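Local structure of leucine--trna ligase (Agrobacterium radiobacter, 5AH5) at residues Ala120-Gln134 and Val491-Ser504. The protein probably catalyses the ATP-dependent attachment of L-leucine to tRNA(Leu), releasing AMP and diphosphate, as a class I aminoacyl-tRNA synthetase. Numbering follows the deposited sequence.
Sequences ANELATCSPTYVLAQ and VDSSWYFLRYPSPS. With LSS (5'-O-(L-leucylsulfamoyl)adenosine), chain I.
Tyr130 OH donates to the backbone Asp492 O at 2.7 Å, a bond made possible by a side chain that has CG anti to its nitrogen (chi1 -159°), which sends the phenol inward. That hydroxyl rides over one face of the Trp495 indole, the two aromatic planes 31° apart, and Ala133 CB meets the indole edge at CH2. One turn further along the helix, Gln134 uses both ends of its amide toward the segment 491-504: OE1 accepts from Trp495 NE1 at 2.9 Å, while NE2 gives a nearly straight bond (176°) to Asp492 OD1 at 2.8 Å. OE1 lies in the plane of the indole and OD1 in that of the amide, although NE2 meets OD1 from above the carboxylate. With two bonds pulling in different directions, the rotation of the amide is fixed. Ala133 also covers one face of the Arg499 guanidinium, whose NH1 donates to Ser505 O and Pro508 O. In the bent aliphatic part of that side chain, Arg499 CG rests against both Leu123 CD2, at 3.6 Å, and Tyr130 CE2. The same methyl leans on Tyr500 CD1, and Pro503 CB and CG pack against Glu122 O. At the far end, Asn121 ND2 donates to Tyr500 O at 2.7 Å. Such packing shows how distant parts of a class I catalytic domain can meet beside its substrate: Ser493 and Tyr496 line the pocket of the leucyl-adenylate analogue, and Tyr496 stacks on Phe39 and bonds to Tyr523. Helix 128-143 thus flanks one side of the segment 491-504, whose Phe497 and Leu498 turn to helix 533-546 while Phe497 and Tyr500 reach strand 32-37 of the parallel sheet.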
ATOM      1  N   ALA B 120     -15.953 -15.729  -5.161  1.00 26.40           N
ATOM      2  CA  ALA B 120     -16.035 -16.100  -6.587  1.00 28.67           C
ATOM      3  C   ALA B 120     -14.955 -15.435  -7.329  1.00 28.44           C
ATOM      4  O   ALA B 120     -14.661 -15.837  -8.441  1.00 27.05           O
ATOM      5  CB  ALA B 120     -17.368 -15.690  -7.218  1.00 31.21           C
ATOM      6  N   ASN B 121     -14.401 -14.377  -6.751  1.00 24.98           N
ATOM      7  CA  ASN B 121     -13.334 -13.634  -7.349  1.00 24.49           C
ATOM      8  C   ASN B 121     -11.950 -14.037  -6.813  1.00 21.34           C
ATOM      9  O   ASN B 121     -10.997 -13.422  -7.161  1.00 22.40           O
ATOM     10  CB  ASN B 121     -13.599 -12.102  -7.165  1.00 25.98           C
ATOM     11  CG  ASN B 121     -14.836 -11.661  -7.929  1.00 26.88           C
ATOM     12  OD1 ASN B 121     -15.903 -11.761  -7.407  1.00 26.02           O
ATOM     13  ND2 ASN B 121     -14.686 -11.323  -9.217  1.00 26.26           N
ATOM     14  N   GLU B 122     -11.870 -15.058  -5.986  1.00 21.42           N
ATOM     15  CA  GLU B 122     -10.585 -15.505  -5.483  1.00 26.86           C
ATOM     16  C   GLU B 122      -9.608 -15.919  -6.583  1.00 28.82           C
ATOM     17  O   GLU B 122     -10.011 -16.403  -7.633  1.00 27.89           O
ATOM     18  CB  GLU B 122     -10.833 -16.683  -4.534  1.00 27.38           C
ATOM     19  CG  GLU B 122      -9.624 -17.338  -3.840  1.00 27.44           C
ATOM     20  CD  GLU B 122     -10.046 -18.520  -2.995  1.00 27.29           C
ATOM     21  OE1 GLU B 122     -11.235 -18.920  -3.010  1.00 27.78           O
ATOM     22  OE2 GLU B 122      -9.219 -19.059  -2.216  1.00 33.47           O
ATOM     23  N   LEU B 123      -8.326 -15.676  -6.351  1.00 29.59           N
ATOM     24  CA  LEU B 123      -7.269 -16.158  -7.215  1.00 24.98           C
ATOM     25  C   LEU B 123      -6.054 -16.551  -6.403  1.00 29.38           C
ATOM     26  O   LEU B 123      -5.935 -16.267  -5.200  1.00 25.49           O
ATOM     27  CB  LEU B 123      -6.855 -15.128  -8.264  1.00 26.44           C
ATOM     28  CG  LEU B 123      -6.424 -13.751  -7.750  1.00 26.02           C
ATOM     29  CD1 LEU B 123      -4.951 -13.754  -7.261  1.00 25.51           C
ATOM     30  CD2 LEU B 123      -6.554 -12.661  -8.796  1.00 27.06           C
ATOM     31  N   ALA B 124      -5.152 -17.257  -7.068  1.00 29.27           N
ATOM     32  CA  ALA B 124      -3.886 -17.628  -6.450  1.00 26.19           C
ATOM     33  C   ALA B 124      -2.838 -17.463  -7.531  1.00 25.18           C
ATOM     34  O   ALA B 124      -3.024 -17.985  -8.621  1.00 24.51           O
ATOM     35  CB  ALA B 124      -3.989 -19.040  -5.982  1.00 30.43           C
ATOM     36  N   THR B 125      -1.744 -16.768  -7.249  1.00 20.66           N
ATOM     37  CA  THR B 125      -0.824 -16.474  -8.307  1.00 22.21           C
ATOM     38  C   THR B 125      -0.083 -17.770  -8.844  1.00 21.83           C
ATOM     39  O   THR B 125       0.519 -17.713  -9.867  1.00 21.96           O
ATOM     40  CB  THR B 125       0.167 -15.429  -7.894  1.00 20.47           C
ATOM     41  OG1 THR B 125       0.936 -15.922  -6.818  1.00 22.83           O
ATOM     42  CG2 THR B 125      -0.611 -14.061  -7.368  1.00 23.20           C
ATOM     43  N   CYS B 126      -0.175 -18.865  -8.139  1.00 20.47           N
ATOM     44  CA  CYS B 126       0.503 -20.104  -8.532  1.00 24.95           C
ATOM     45  C   CYS B 126      -0.415 -20.975  -9.375  1.00 26.48           C
ATOM     46  O   CYS B 126       0.033 -21.989  -9.870  1.00 23.06           O
ATOM     47  CB  CYS B 126       1.001 -20.868  -7.311  1.00 20.15           C
ATOM     48  SG  CYS B 126      -0.243 -21.394  -6.140  1.00 30.44           S
ATOM     49  N   SER B 127      -1.683 -20.609  -9.551  1.00 23.30           N
ATOM     50  CA  SER B 127      -2.559 -21.489 -10.290  1.00 25.56           C
ATOM     51  C   SER B 127      -2.264 -21.404 -11.795  1.00 23.70           C
ATOM     52  O   SER B 127      -1.825 -20.316 -12.336  1.00 22.37           O
ATOM     53  CB  SER B 127      -4.025 -21.197  -9.946  1.00 28.98           C
ATOM     54  OG  SER B 127      -4.352 -20.002 -10.619  1.00 28.95           O
ATOM     55  N   PRO B 128      -2.461 -22.555 -12.519  1.00 22.99           N
ATOM     56  CA  PRO B 128      -2.219 -22.496 -13.945  1.00 21.46           C
ATOM     57  C   PRO B 128      -2.976 -21.419 -14.622  1.00 21.10           C
ATOM     58  O   PRO B 128      -2.453 -20.782 -15.575  1.00 21.86           O
ATOM     59  CB  PRO B 128      -2.675 -23.881 -14.431  1.00 23.34           C
ATOM     60  CG  PRO B 128      -2.371 -24.782 -13.246  1.00 23.59           C
ATOM     61  CD  PRO B 128      -2.801 -23.919 -12.089  1.00 22.92           C
ATOM     62  N   THR B 129      -4.198 -21.168 -14.188  1.00 23.98           N
ATOM     63  CA  THR B 129      -4.928 -20.050 -14.853  1.00 27.50           C
ATOM     64  C   THR B 129      -4.239 -18.674 -14.736  1.00 26.15           C
ATOM     65  O   THR B 129      -4.087 -17.923 -15.717  1.00 26.87           O
ATOM     66  CB  THR B 129      -6.417 -20.027 -14.436  1.00 28.32           C
ATOM     67  OG1 THR B 129      -7.088 -19.156 -15.340  1.00 30.88           O
ATOM     68  CG2 THR B 129      -6.578 -19.600 -12.965  1.00 30.82           C
ATOM     69  N   TYR B 130      -3.698 -18.377 -13.555  1.00 27.33           N
ATOM     70  CA  TYR B 130      -2.920 -17.139 -13.365  1.00 22.20           C
ATOM     71  C   TYR B 130      -1.633 -17.147 -14.120  1.00 21.42           C
ATOM     72  O   TYR B 130      -1.261 -16.157 -14.806  1.00 22.45           O
ATOM     73  CB  TYR B 130      -2.681 -16.908 -11.874  1.00 23.56           C
ATOM     74  CG  TYR B 130      -2.372 -15.473 -11.560  1.00 23.71           C
ATOM     75  CD1 TYR B 130      -1.085 -14.986 -11.661  1.00 24.98           C
ATOM     76  CD2 TYR B 130      -3.379 -14.607 -11.130  1.00 25.14           C
ATOM     77  CE1 TYR B 130      -0.790 -13.672 -11.333  1.00 28.36           C
ATOM     78  CE2 TYR B 130      -3.111 -13.258 -10.832  1.00 27.57           C
ATOM     79  CZ  TYR B 130      -1.834 -12.795 -10.923  1.00 26.83           C
ATOM     80  OH  TYR B 130      -1.563 -11.489 -10.617  1.00 28.62           O
ATOM     81  N   VAL B 131      -0.944 -18.294 -14.107  1.00 22.62           N
ATOM     82  CA  VAL B 131       0.296 -18.404 -14.896  1.00 20.50           C
ATOM     83  C   VAL B 131       0.077 -18.146 -16.377  1.00 21.04           C
ATOM     84  O   VAL B 131       0.855 -17.429 -17.033  1.00 22.46           O
ATOM     85  CB  VAL B 131       0.897 -19.843 -14.674  1.00 21.80           C
ATOM     86  CG1 VAL B 131       2.034 -20.127 -15.607  1.00 20.16           C
ATOM     87  CG2 VAL B 131       1.369 -19.993 -13.261  1.00 24.24           C
ATOM     88  N   LEU B 132      -0.984 -18.729 -16.924  1.00 23.23           N
ATOM     89  CA  LEU B 132      -1.373 -18.499 -18.365  1.00 24.38           C
ATOM     90  C   LEU B 132      -1.511 -16.990 -18.649  1.00 25.25           C
ATOM     91  O   LEU B 132      -0.813 -16.355 -19.513  1.00 27.59           O
ATOM     92  CB  LEU B 132      -2.725 -19.262 -18.661  1.00 24.76           C
ATOM     93  CG  LEU B 132      -3.403 -18.959 -20.026  1.00 27.93           C
ATOM     94  CD1 LEU B 132      -2.456 -19.165 -21.210  1.00 31.94           C
ATOM     95  CD2 LEU B 132      -4.643 -19.823 -20.207  1.00 30.72           C
ATOM     96  N   ALA B 133      -2.322 -16.354 -17.813  1.00 26.66           N
ATOM     97  CA  ALA B 133      -2.462 -14.895 -17.930  1.00 25.17           C
ATOM     98  C   ALA B 133      -1.171 -14.136 -17.847  1.00 23.46           C
ATOM     99  O   ALA B 133      -0.879 -13.276 -18.696  1.00 23.82           O
ATOM    100  CB  ALA B 133      -3.446 -14.401 -16.896  1.00 28.68           C
ATOM    101  N   GLN B 134      -0.309 -14.475 -16.896  1.00 23.56           N
ATOM    102  CA  GLN B 134       0.907 -13.694 -16.752  1.00 23.50           C
ATOM    103  C   GLN B 134       1.876 -13.935 -17.866  1.00 22.59           C
ATOM    104  O   GLN B 134       2.599 -13.027 -18.281  1.00 25.47           O
ATOM    105  CB  GLN B 134       1.554 -14.033 -15.405  1.00 27.19           C
ATOM    106  CG  GLN B 134       2.705 -13.122 -15.018  1.00 29.91           C
ATOM    107  CD  GLN B 134       2.887 -13.065 -13.497  1.00 31.03           C
ATOM    108  OE1 GLN B 134       2.038 -12.522 -12.789  1.00 33.26           O
ATOM    109  NE2 GLN B 134       3.957 -13.662 -12.994  1.00 27.99           N
ATOM    110  N   VAL B 491       6.310  -9.514  -9.844  1.00 26.73           N
ATOM    111  CA  VAL B 491       5.624  -9.503 -11.147  1.00 27.37           C
ATOM    112  C   VAL B 491       4.205  -9.935 -10.898  1.00 25.37           C
ATOM    113  O   VAL B 491       3.324  -9.244 -11.317  1.00 31.92           O
ATOM    114  CB  VAL B 491       6.306 -10.399 -12.262  1.00 28.18           C
ATOM    115  CG1 VAL B 491       5.543 -10.309 -13.594  1.00 31.34           C
ATOM    116  CG2 VAL B 491       7.719  -9.899 -12.509  1.00 31.12           C
ATOM    117  N   ASP B 492       3.976 -11.032 -10.165  1.00 24.71           N
ATOM    118  CA  ASP B 492       2.634 -11.512  -9.925  1.00 26.83           C
ATOM    119  C   ASP B 492       1.758 -10.373  -9.305  1.00 29.39           C
ATOM    120  O   ASP B 492       0.636 -10.105  -9.718  1.00 29.70           O
ATOM    121  CB  ASP B 492       2.603 -12.649  -8.931  1.00 30.48           C
ATOM    122  CG  ASP B 492       3.541 -13.872  -9.293  1.00 37.08           C
ATOM    123  OD1 ASP B 492       4.403 -13.825 -10.203  1.00 33.33           O
ATOM    124  OD2 ASP B 492       3.412 -14.852  -8.556  1.00 37.49           O
ATOM    125  N   SER B 493       2.293  -9.763  -8.271  1.00 25.32           N
ATOM    126  CA  SER B 493       1.550  -8.848  -7.474  1.00 27.97           C
ATOM    127  C   SER B 493       1.502  -7.457  -8.092  1.00 29.85           C
ATOM    128  O   SER B 493       0.883  -6.615  -7.522  1.00 31.12           O
ATOM    129  CB  SER B 493       2.129  -8.846  -6.038  1.00 27.87           C
ATOM    130  OG  SER B 493       3.485  -8.470  -5.989  1.00 26.15           O
ATOM    131  N   SER B 494       2.154  -7.210  -9.249  1.00 29.49           N
ATOM    132  CA  SER B 494       2.106  -5.935  -9.860  1.00 29.37           C
ATOM    133  C   SER B 494       0.792  -5.611 -10.599  1.00 30.32           C
ATOM    134  O   SER B 494       0.577  -4.452 -10.941  1.00 31.04           O
ATOM    135  CB  SER B 494       3.286  -5.734 -10.809  1.00 30.45           C
ATOM    136  OG  SER B 494       3.158  -6.540 -11.975  1.00 35.43           O
ATOM    137  N   TRP B 495      -0.031  -6.618 -10.871  1.00 28.35           N
ATOM    138  CA  TRP B 495      -1.253  -6.485 -11.646  1.00 26.25           C
ATOM    139  C   TRP B 495      -2.406  -7.356 -11.123  1.00 24.48           C
ATOM    140  O   TRP B 495      -3.474  -7.374 -11.704  1.00 23.31           O
ATOM    141  CB  TRP B 495      -0.952  -6.817 -13.085  1.00 28.76           C
ATOM    142  CG  TRP B 495      -0.789  -8.314 -13.345  1.00 26.71           C
ATOM    143  CD1 TRP B 495       0.306  -9.050 -13.069  1.00 30.27           C
ATOM    144  CD2 TRP B 495      -1.761  -9.235 -13.866  1.00 26.52           C
ATOM    145  NE1 TRP B 495       0.105 -10.380 -13.399  1.00 26.71           N
ATOM    146  CE2 TRP B 495      -1.160 -10.517 -13.885  1.00 28.02           C
ATOM    147  CE3 TRP B 495      -3.053  -9.106 -14.360  1.00 25.29           C
ATOM    148  CZ2 TRP B 495      -1.824 -11.632 -14.335  1.00 26.75           C
ATOM    149  CZ3 TRP B 495      -3.707 -10.180 -14.789  1.00 24.64           C
ATOM    150  CH2 TRP B 495      -3.085 -11.460 -14.810  1.00 27.51           C
ATOM    151  N   TYR B 496      -2.239  -8.048 -10.002  1.00 22.70           N
ATOM    152  CA  TYR B 496      -3.297  -8.981  -9.535  1.00 23.32           C
ATOM    153  C   TYR B 496      -4.669  -8.377  -9.308  1.00 24.24           C
ATOM    154  O   TYR B 496      -5.706  -9.079  -9.377  1.00 21.34           O
ATOM    155  CB  TYR B 496      -2.860  -9.661  -8.230  1.00 23.10           C
ATOM    156  CG  TYR B 496      -2.930  -8.824  -6.924  1.00 23.76           C
ATOM    157  CD1 TYR B 496      -2.019  -7.832  -6.656  1.00 22.88           C
ATOM    158  CD2 TYR B 496      -3.894  -9.081  -5.972  1.00 22.77           C
ATOM    159  CE1 TYR B 496      -2.063  -7.098  -5.466  1.00 24.53           C
ATOM    160  CE2 TYR B 496      -3.960  -8.359  -4.764  1.00 24.55           C
ATOM    161  CZ  TYR B 496      -3.067  -7.363  -4.529  1.00 25.56           C
ATOM    162  OH  TYR B 496      -3.118  -6.643  -3.357  1.00 25.59           O
ATOM    163  N   PHE B 497      -4.646  -7.113  -8.886  1.00 24.59           N
ATOM    164  CA  PHE B 497      -5.846  -6.348  -8.627  1.00 25.23           C
ATOM    165  C   PHE B 497      -6.679  -6.151  -9.921  1.00 25.39           C
ATOM    166  O   PHE B 497      -7.906  -5.921  -9.848  1.00 31.50           O
ATOM    167  CB  PHE B 497      -5.510  -4.973  -7.946  1.00 23.33           C
ATOM    168  CG  PHE B 497      -4.388  -4.234  -8.633  1.00 24.66           C
ATOM    169  CD1 PHE B 497      -4.634  -3.404  -9.676  1.00 23.29           C
ATOM    170  CD2 PHE B 497      -3.085  -4.448  -8.285  1.00 26.66           C
ATOM    171  CE1 PHE B 497      -3.607  -2.783 -10.328  1.00 22.93           C
ATOM    172  CE2 PHE B 497      -2.037  -3.834  -8.947  1.00 23.20           C
ATOM    173  CZ  PHE B 497      -2.303  -3.015  -9.987  1.00 23.24           C
ATOM    174  N   LEU B 498      -6.011  -6.132 -11.077  1.00 27.42           N
ATOM    175  CA  LEU B 498      -6.701  -6.192 -12.372  1.00 27.41           C
ATOM    176  C   LEU B 498      -7.234  -7.561 -12.801  1.00 29.03           C
ATOM    177  O   LEU B 498      -7.945  -7.642 -13.834  1.00 28.07           O
ATOM    178  CB  LEU B 498      -5.808  -5.615 -13.489  1.00 26.26           C
ATOM    179  CG  LEU B 498      -5.175  -4.292 -13.202  1.00 26.22           C
ATOM    180  CD1 LEU B 498      -4.156  -3.943 -14.275  1.00 28.89           C
ATOM    181  CD2 LEU B 498      -6.264  -3.244 -13.003  1.00 28.32           C
ATOM    182  N   ARG B 499      -6.917  -8.622 -12.043  1.00 28.29           N
ATOM    183  CA  ARG B 499      -7.325  -9.960 -12.385  1.00 25.75           C
ATOM    184  C   ARG B 499      -8.504 -10.410 -11.603  1.00 25.47           C
ATOM    185  O   ARG B 499      -9.334 -11.224 -12.096  1.00 22.37           O
ATOM    186  CB  ARG B 499      -6.136 -10.937 -12.172  1.00 28.11           C
ATOM    187  CG  ARG B 499      -6.450 -12.408 -12.352  1.00 27.19           C
ATOM    188  CD  ARG B 499      -6.626 -12.728 -13.831  1.00 27.88           C
ATOM    189  NE  ARG B 499      -6.766 -14.170 -14.079  1.00 30.53           N
ATOM    190  CZ  ARG B 499      -7.008 -14.713 -15.287  1.00 29.68           C
ATOM    191  NH1 ARG B 499      -7.129 -13.939 -16.360  1.00 27.88           N
ATOM    192  NH2 ARG B 499      -7.136 -16.022 -15.389  1.00 27.58           N
ATOM    193  N   TYR B 500      -8.614  -9.926 -10.367  1.00 26.20           N
ATOM    194  CA  TYR B 500      -9.743 -10.302  -9.508  1.00 23.50           C
ATOM    195  C   TYR B 500     -11.116 -10.151 -10.203  1.00 21.74           C
ATOM    196  O   TYR B 500     -12.067 -10.915  -9.915  1.00 20.46           O
ATOM    197  CB  TYR B 500      -9.740  -9.387  -8.291  1.00 26.70           C
ATOM    198  CG  TYR B 500      -8.841  -9.690  -7.121  1.00 26.09           C
ATOM    199  CD1 TYR B 500      -8.831 -10.960  -6.532  1.00 29.44           C
ATOM    200  CD2 TYR B 500      -8.158  -8.643  -6.453  1.00 25.07           C
ATOM    201  CE1 TYR B 500      -8.047 -11.221  -5.417  1.00 28.07           C
ATOM    202  CE2 TYR B 500      -7.398  -8.896  -5.327  1.00 25.74           C
ATOM    203  CZ  TYR B 500      -7.363 -10.183  -4.800  1.00 26.09           C
ATOM    204  OH  TYR B 500      -6.638 -10.499  -3.669  1.00 26.66           O
ATOM    205  N   PRO B 501     -11.274  -9.159 -11.097  1.00 22.94           N
ATOM    206  CA  PRO B 501     -12.644  -9.058 -11.658  1.00 27.79           C
ATOM    207  C   PRO B 501     -13.088 -10.233 -12.524  1.00 32.86           C
ATOM    208  O   PRO B 501     -14.290 -10.487 -12.545  1.00 31.49           O
ATOM    209  CB  PRO B 501     -12.586  -7.800 -12.506  1.00 28.41           C
ATOM    210  CG  PRO B 501     -11.640  -6.943 -11.761  1.00 27.64           C
ATOM    211  CD  PRO B 501     -10.517  -7.941 -11.417  1.00 27.68           C
ATOM    212  N   SER B 502     -12.156 -10.966 -13.190  1.00 31.75           N
ATOM    213  CA  SER B 502     -12.512 -12.270 -13.791  1.00 31.99           C
ATOM    214  C   SER B 502     -11.307 -13.195 -13.740  1.00 26.70           C
ATOM    215  O   SER B 502     -10.452 -13.144 -14.621  1.00 22.32           O
ATOM    216  CB  SER B 502     -13.076 -12.183 -15.235  1.00 32.59           C
ATOM    217  OG  SER B 502     -12.225 -11.391 -15.922  1.00 41.08           O
ATOM    218  N   PRO B 503     -11.219 -13.966 -12.661  1.00 24.36           N
ATOM    219  CA  PRO B 503      -9.984 -14.586 -12.341  1.00 27.63           C
ATOM    220  C   PRO B 503      -9.759 -15.942 -13.044  1.00 28.98           C
ATOM    221  O   PRO B 503      -8.666 -16.511 -12.916  1.00 32.27           O
ATOM    222  CB  PRO B 503     -10.100 -14.774 -10.877  1.00 26.47           C
ATOM    223  CG  PRO B 503     -11.534 -15.092 -10.653  1.00 25.90           C
ATOM    224  CD  PRO B 503     -12.231 -14.188 -11.624  1.00 24.10           C
ATOM    225  N   SER B 504     -10.730 -16.409 -13.808  1.00 29.47           N
ATOM    226  CA  SER B 504     -10.546 -17.621 -14.585  1.00 30.94           C
ATOM    227  C   SER B 504     -10.597 -17.424 -16.066  1.00 33.68           C
ATOM    228  O   SER B 504     -10.601 -18.397 -16.784  1.00 36.81           O
ATOM    229  CB  SER B 504     -11.477 -18.697 -14.083  1.00 28.86           C
ATOM    230  OG  SER B 504     -12.726 -18.499 -14.591  1.00 36.76           O
TER
HETATM  231  C1  LSS I1818       2.602  -9.094   1.539  1.00 26.69           C
HETATM  232  N1  LSS I1818       0.860  -5.485  11.528  1.00 26.41           N
HETATM  233  O1  LSS I1818       3.199  -8.175   2.055  1.00 28.41           O
HETATM  234  S1  LSS I1818       2.166 -10.173   3.712  1.00 26.30           S
HETATM  235  C2  LSS I1818       0.151  -4.853  10.596  1.00 29.83           C
HETATM  236  N2  LSS I1818       2.081 -10.097   2.222  1.00 25.39           N
HETATM  237  O2  LSS I1818       1.530  -4.872   5.855  1.00 28.72           O
HETATM  238  N3  LSS I1818       0.053  -5.291   9.322  1.00 30.16           N
HETATM  239  O3  LSS I1818      -0.504  -5.054   4.002  1.00 27.32           O
HETATM  240  C4  LSS I1818       0.701  -6.430   8.982  1.00 29.75           C
HETATM  241  N4  LSS I1818       2.027 -10.456  -0.475  1.00 23.97           N
HETATM  242  O4  LSS I1818      -0.615  -7.692   5.979  1.00 25.84           O
HETATM  243  C5  LSS I1818       1.527  -7.083   9.889  1.00 30.17           C
HETATM  244  O5  LSS I1818       1.362  -8.930   4.310  1.00 29.97           O
HETATM  245  C6  LSS I1818       1.621  -6.582  11.176  1.00 31.26           C
HETATM  246  N6  LSS I1818       2.378  -7.252  12.083  1.00 27.78           N
HETATM  247  C7  LSS I1818       1.510  -7.794  -2.005  1.00 20.27           C
HETATM  248  N7  LSS I1818       2.080  -8.148   9.253  1.00 32.34           N
HETATM  249  C8  LSS I1818       1.657  -8.131   7.960  1.00 30.58           C
HETATM  250  C9  LSS I1818       1.626  -7.979  -0.490  1.00 22.91           C
HETATM  251  N9  LSS I1818       0.791  -7.093   7.818  1.00 30.27           N
HETATM  252  CA  LSS I1818       2.486  -9.141   0.043  1.00 26.07           C
HETATM  253  C10 LSS I1818       2.868  -7.330  -2.555  1.00 24.17           C
HETATM  254  C11 LSS I1818       0.322  -6.806  -2.286  1.00 20.24           C
HETATM  255  O1A LSS I1818       3.473 -10.092   4.378  1.00 25.13           O
HETATM  256  C21 LSS I1818       0.121  -6.656   6.609  1.00 25.88           C
HETATM  257  C22 LSS I1818       1.081  -6.168   5.581  1.00 26.36           C
HETATM  258  C23 LSS I1818       0.265  -6.255   4.288  1.00 27.04           C
HETATM  259  C24 LSS I1818      -0.608  -7.456   4.585  1.00 25.13           C
HETATM  260  C25 LSS I1818      -0.026  -8.759   4.037  1.00 27.58           C
HETATM  261  O2A LSS I1818       1.438 -11.306   4.243  1.00 20.07           O
HETATM  262  O   HOH W   1       3.346 -14.494  -5.910  1.00 30.01           O
HETATM  263  O   HOH W   2      -5.860 -17.544 -17.892  1.00 26.33           O
HETATM  264  O   HOH W   3      -7.872 -19.408 -17.939  1.00 30.73           O